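Local coordinates for hypothetical protein (Chromobacterium violaceum, PDB 2O3I) that is of unknown function but belongs to the DUF917 family of S-Me-THD-like proteins, with an N-terminal and a C-terminal domain, at residues A[138-141]-A[142-145]; A[183-186]-A[187-191]. The protein carries 2 engineered substitutions. All coordinates share one frame; numbering follows the deposited sequence.

Contact 1. Residues A[138-141]-A[142-145]; sequences VPSL and PMLT
M143 sends its backbone N back to S140 O (3.2 Å, N-H...O angle 162°), and L144 N takes the same three-residue step to L141 O at 3.1 Å. Two consecutive bonds of this kind make a short 3-10 turn, with P142 inside it contributing no N-H of its own. V138 approaches in an extended conformation, and L144 leaves as the N-cap of helix 145-148, so the turn bridges loop and helix.

The side chains illustrate how such a turn brings apolar groups together. V138 and M143, a selenomethionine, run antiparallel to one another, CB to CB 3.7 Å. The CG2 methyl of V138 rests against L144 CD2 at 3.6 Å. In M143, chi1 and chi2 (-82° and 157°) carry SE to the ring of P139, 3.7 Å from both CG and CD, with the selenium end transverse to the proline. L141 CD2 and L144 CD1 meet more loosely, at 4.3 Å, and both leucines also touch W209 of strand 203-211. S372 and F373 of helix 367-379 also touch M143.

Chemically, the two turn bonds use S140 O and L141 O, while the N-H groups of V138 and, probably, L141 go to the carboxylates of E108 and E188; V138, L141, M143 and L144 are buried beside them.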
loop_
_atom_site.group_PDB
_atom_site.type_symbol
_atom_site.label_atom_id
_atom_site.label_comp_id
_atom_site.label_asym_id
_atom_site.label_seq_id
_atom_site.Cartn_x
_atom_site.Cartn_y
_atom_site.Cartn_z
ATOM N N VAL A 138 -17.980 -12.294 -4.867
ATOM C CA VAL A 138 -16.756 -13.050 -5.101
ATOM C C VAL A 138 -15.666 -12.653 -4.116
ATOM O O VAL A 138 -15.624 -11.518 -3.649
ATOM C CB VAL A 138 -16.234 -12.844 -6.554
ATOM C CG1 VAL A 138 -17.333 -13.176 -7.560
ATOM C CG2 VAL A 138 -15.741 -11.419 -6.740
ATOM N N PRO A 139 -14.757 -13.589 -3.796
ATOM C CA PRO A 139 -13.673 -13.308 -2.856
ATOM C C PRO A 139 -12.617 -12.329 -3.348
ATOM O O PRO A 139 -11.951 -11.695 -2.532
ATOM C CB PRO A 139 -13.093 -14.690 -2.579
ATOM C CG PRO A 139 -13.243 -15.363 -3.890
ATOM C CD PRO A 139 -14.662 -14.977 -4.287
ATOM N N SER A 140 -12.438 -12.212 -4.663
ATOM C CA SER A 140 -11.435 -11.281 -5.172
ATOM C C SER A 140 -11.765 -10.672 -6.536
ATOM O O SER A 140 -12.498 -11.252 -7.329
ATOM C CB SER A 140 -10.054 -11.946 -5.200
ATOM O OG SER A 140 -9.868 -12.682 -6.384
ATOM N N LEU A 141 -11.194 -9.497 -6.791
ATOM C CA LEU A 141 -11.431 -8.712 -8.001
ATOM C C LEU A 141 -11.363 -9.349 -9.391
ATOM O O LEU A 141 -12.141 -8.980 -10.267
ATOM C CB LEU A 141 -10.530 -7.474 -7.979
ATOM C CG LEU A 141 -10.680 -6.537 -6.772
ATOM C CD1 LEU A 141 -9.642 -5.429 -6.879
ATOM C CD2 LEU A 141 -12.087 -5.953 -6.708
ATOM N N PRO A 142 -10.433 -10.288 -9.630
ATOM C CA PRO A 142 -10.389 -10.883 -10.977
ATOM C C PRO A 142 -11.606 -11.736 -11.359
ATOM O O PRO A 142 -11.741 -12.165 -12.508
ATOM C CB PRO A 142 -9.090 -11.700 -10.958
ATOM C CG PRO A 142 -8.899 -12.026 -9.496
ATOM C CD PRO A 142 -9.283 -10.728 -8.820
HETATM N N MSE A 143 -12.485 -11.987 -10.398
HETATM C CA MSE A 143 -13.670 -12.787 -10.670
HETATM C C MSE A 143 -14.841 -11.921 -11.119
HETATM O O MSE A 143 -15.905 -12.435 -11.449
HETATM C CB MSE A 143 -14.038 -13.630 -9.436
HETATM C CG MSE A 143 -13.214 -14.921 -9.341
HETATM SE SE MSE A 143 -13.041 -15.729 -7.574
HETATM C CE MSE A 143 -11.301 -15.034 -7.122
ATOM N N LEU A 144 -14.636 -10.607 -11.136
ATOM C CA LEU A 144 -15.674 -9.682 -11.584
ATOM C C LEU A 144 -15.472 -9.399 -13.066
ATOM O O LEU A 144 -14.337 -9.352 -13.541
ATOM C CB LEU A 144 -15.612 -8.373 -10.795
ATOM C CG LEU A 144 -15.850 -8.502 -9.291
ATOM C CD1 LEU A 144 -15.786 -7.131 -8.643
ATOM C CD2 LEU A 144 -17.210 -9.147 -9.045
ATOM N N THR A 145 -16.565 -9.204 -13.797
ATOM C CA THR A 145 -16.472 -8.952 -15.235
ATOM C C THR A 145 -15.668 -7.709 -15.613
ATOM O O THR A 145 -15.147 -7.621 -16.733
ATOM C CB THR A 145 -17.873 -8.882 -15.873
ATOM O OG1 THR A 145 -18.691 -7.951 -15.163
ATOM C CG2 THR A 145 -18.526 -10.248 -15.832
#

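Contact 2. Residues A[183-186]-A[187-191]; sequences ISTV and VEQML
Q189 and T185 sit one helical turn apart in helix 183-194, and the glutamine shows how a long side chain can lie back over the preceding turn. Its CB is 3.4 Å from T185 O, the carbonyl that also accepts the Q189 backbone N-H at an N-to-O distance of 2.8 Å. With CG placed beside the backbone N and opposite the carbonyl carbon (chi1 -74°), the extended chain leans back toward the start of the helix, and CG itself comes to 3.1 Å from T185 O. CD passes the T185 methyl at 3.9 Å from CG2. Beyond it the amide divides its contacts: OE1 lies 3.3 Å from T185 CG2, whereas NE2 passes near V186 CA and hydrogen-bonds to OD1 of N197 in the second subunit.

A comparable pair follows one residue on. V186 and the selenomethionine M190 extend in parallel, and the fully extended M190 chain lays CE 3.6 Å from V186 CG1. Their backbone bond, M190 N to V186 O, is weak (N-H...O angle 132°), unlike the preceding three i to i+4 bonds. V186 also packs on Q199, and M190 on N197, of the second subunit. Around the helix, V187 CG2 lies 3.2 Å from I183 O, and V187 leans on V170 of strand 165-171.

The chemistry implies a helix with several neighbours: V187 turns to V170, V186 and Q189 to the second subunit, M190 touches both, and T185 and E188 meet residues of 138-145. At the subunit boundary, the amide of Q189 adds a directional bond to the van der Waals contact of the dimer interface.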
loop_
_atom_site.group_PDB
_atom_site.type_symbol
_atom_site.label_atom_id
_atom_site.label_comp_id
_atom_site.label_asym_id
_atom_site.label_seq_id
_atom_site.Cartn_x
_atom_site.Cartn_y
_atom_site.Cartn_z
ATOM N N ILE A 183 -3.516 -8.034 -13.114
ATOM C CA ILE A 183 -3.407 -6.676 -12.588
ATOM C C ILE A 183 -4.434 -6.392 -11.502
ATOM O O ILE A 183 -4.165 -5.639 -10.568
ATOM C CB ILE A 183 -3.522 -5.618 -13.712
ATOM C CG1 ILE A 183 -3.117 -4.245 -13.169
ATOM C CG2 ILE A 183 -4.940 -5.571 -14.256
ATOM C CD1 ILE A 183 -2.789 -3.228 -14.253
ATOM N N SER A 184 -5.605 -7.010 -11.618
ATOM C CA SER A 184 -6.664 -6.835 -10.630
ATOM C C SER A 184 -6.209 -7.390 -9.286
ATOM O O SER A 184 -6.375 -6.747 -8.243
ATOM C CB SER A 184 -7.933 -7.568 -11.076
ATOM O OG SER A 184 -8.379 -7.092 -12.330
ATOM N N THR A 185 -5.640 -8.592 -9.322
ATOM C CA THR A 185 -5.155 -9.253 -8.115
ATOM C C THR A 185 -4.104 -8.380 -7.429
ATOM O O THR A 185 -4.155 -8.171 -6.216
ATOM C CB THR A 185 -4.532 -10.645 -8.444
ATOM O OG1 THR A 185 -5.543 -11.510 -8.982
ATOM C CG2 THR A 185 -3.954 -11.291 -7.187
ATOM N N VAL A 186 -3.158 -7.869 -8.215
ATOM C CA VAL A 186 -2.096 -7.022 -7.684
ATOM C C VAL A 186 -2.684 -5.793 -6.998
ATOM O O VAL A 186 -2.294 -5.444 -5.882
ATOM C CB VAL A 186 -1.133 -6.557 -8.808
ATOM C CG1 VAL A 186 0.019 -5.764 -8.205
ATOM C CG2 VAL A 186 -0.603 -7.759 -9.582
ATOM N N VAL A 187 -3.621 -5.136 -7.672
ATOM C CA VAL A 187 -4.255 -3.953 -7.114
ATOM C C VAL A 187 -4.921 -4.287 -5.785
ATOM O O VAL A 187 -4.776 -3.558 -4.809
ATOM C CB VAL A 187 -5.300 -3.376 -8.095
ATOM C CG1 VAL A 187 -6.216 -2.387 -7.380
ATOM C CG2 VAL A 187 -4.583 -2.698 -9.254
ATOM N N GLU A 188 -5.642 -5.400 -5.749
ATOM C CA GLU A 188 -6.319 -5.810 -4.529
ATOM C C GLU A 188 -5.305 -6.116 -3.427
ATOM O O GLU A 188 -5.538 -5.822 -2.255
ATOM C CB GLU A 188 -7.175 -7.040 -4.803
ATOM C CG GLU A 188 -8.040 -7.463 -3.642
ATOM C CD GLU A 188 -8.827 -8.712 -3.958
ATOM O OE1 GLU A 188 -8.195 -9.761 -4.195
ATOM O OE2 GLU A 188 -10.072 -8.645 -3.981
ATOM N N GLN A 189 -4.183 -6.713 -3.812
ATOM C CA GLN A 189 -3.131 -7.055 -2.860
ATOM C C GLN A 189 -2.532 -5.817 -2.217
ATOM O O GLN A 189 -2.027 -5.871 -1.102
ATOM C CB GLN A 189 -2.024 -7.842 -3.557
ATOM C CG GLN A 189 -2.393 -9.272 -3.875
ATOM C CD GLN A 189 -1.329 -9.970 -4.691
ATOM O OE1 GLN A 189 -1.471 -11.139 -5.041
ATOM N NE2 GLN A 189 -0.257 -9.254 -5.001
HETATM N N MSE A 190 -2.590 -4.697 -2.923
HETATM C CA MSE A 190 -2.036 -3.456 -2.404
HETATM C C MSE A 190 -3.056 -2.577 -1.690
HETATM O O MSE A 190 -2.704 -1.824 -0.780
HETATM C CB MSE A 190 -1.382 -2.675 -3.537
HETATM C CG MSE A 190 -0.239 -3.423 -4.181
HETATM SE SE MSE A 190 0.557 -2.425 -5.611
HETATM C CE MSE A 190 1.985 -3.643 -6.082
ATOM N N LEU A 191 -4.319 -2.686 -2.096
ATOM C CA LEU A 191 -5.379 -1.888 -1.498
ATOM C C LEU A 191 -5.704 -2.321 -0.074
ATOM O O LEU A 191 -5.785 -1.492 0.834
ATOM C CB LEU A 191 -6.649 -1.968 -2.350
ATOM C CG LEU A 191 -6.622 -1.352 -3.752
ATOM C CD1 LEU A 191 -7.918 -1.679 -4.462
ATOM C CD2 LEU A 191 -6.435 0.147 -3.667
#

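Contacts 1 and 2 come in series along the chain, the turn 138-145 first and helix segment 183-191 later, with strands 156-159 and 165-171 between them. Their centres are 11 Å apart, and they touch directly: the probable bond from L141 N to E188 OE2 spans 3.1 Å, and the same oxygen forms a salt bridge with R192. P142 and T185 add packing. Both contacts border one mixed eight-stranded sheet, L141 and L144 on strand 203-211, V187 and M190 on strand 165-171. Residues of the N-terminal and C-terminal S-Me-THD-like regions thus meet here, and the same helix also touches the second subunit through V186, Q189 and M190.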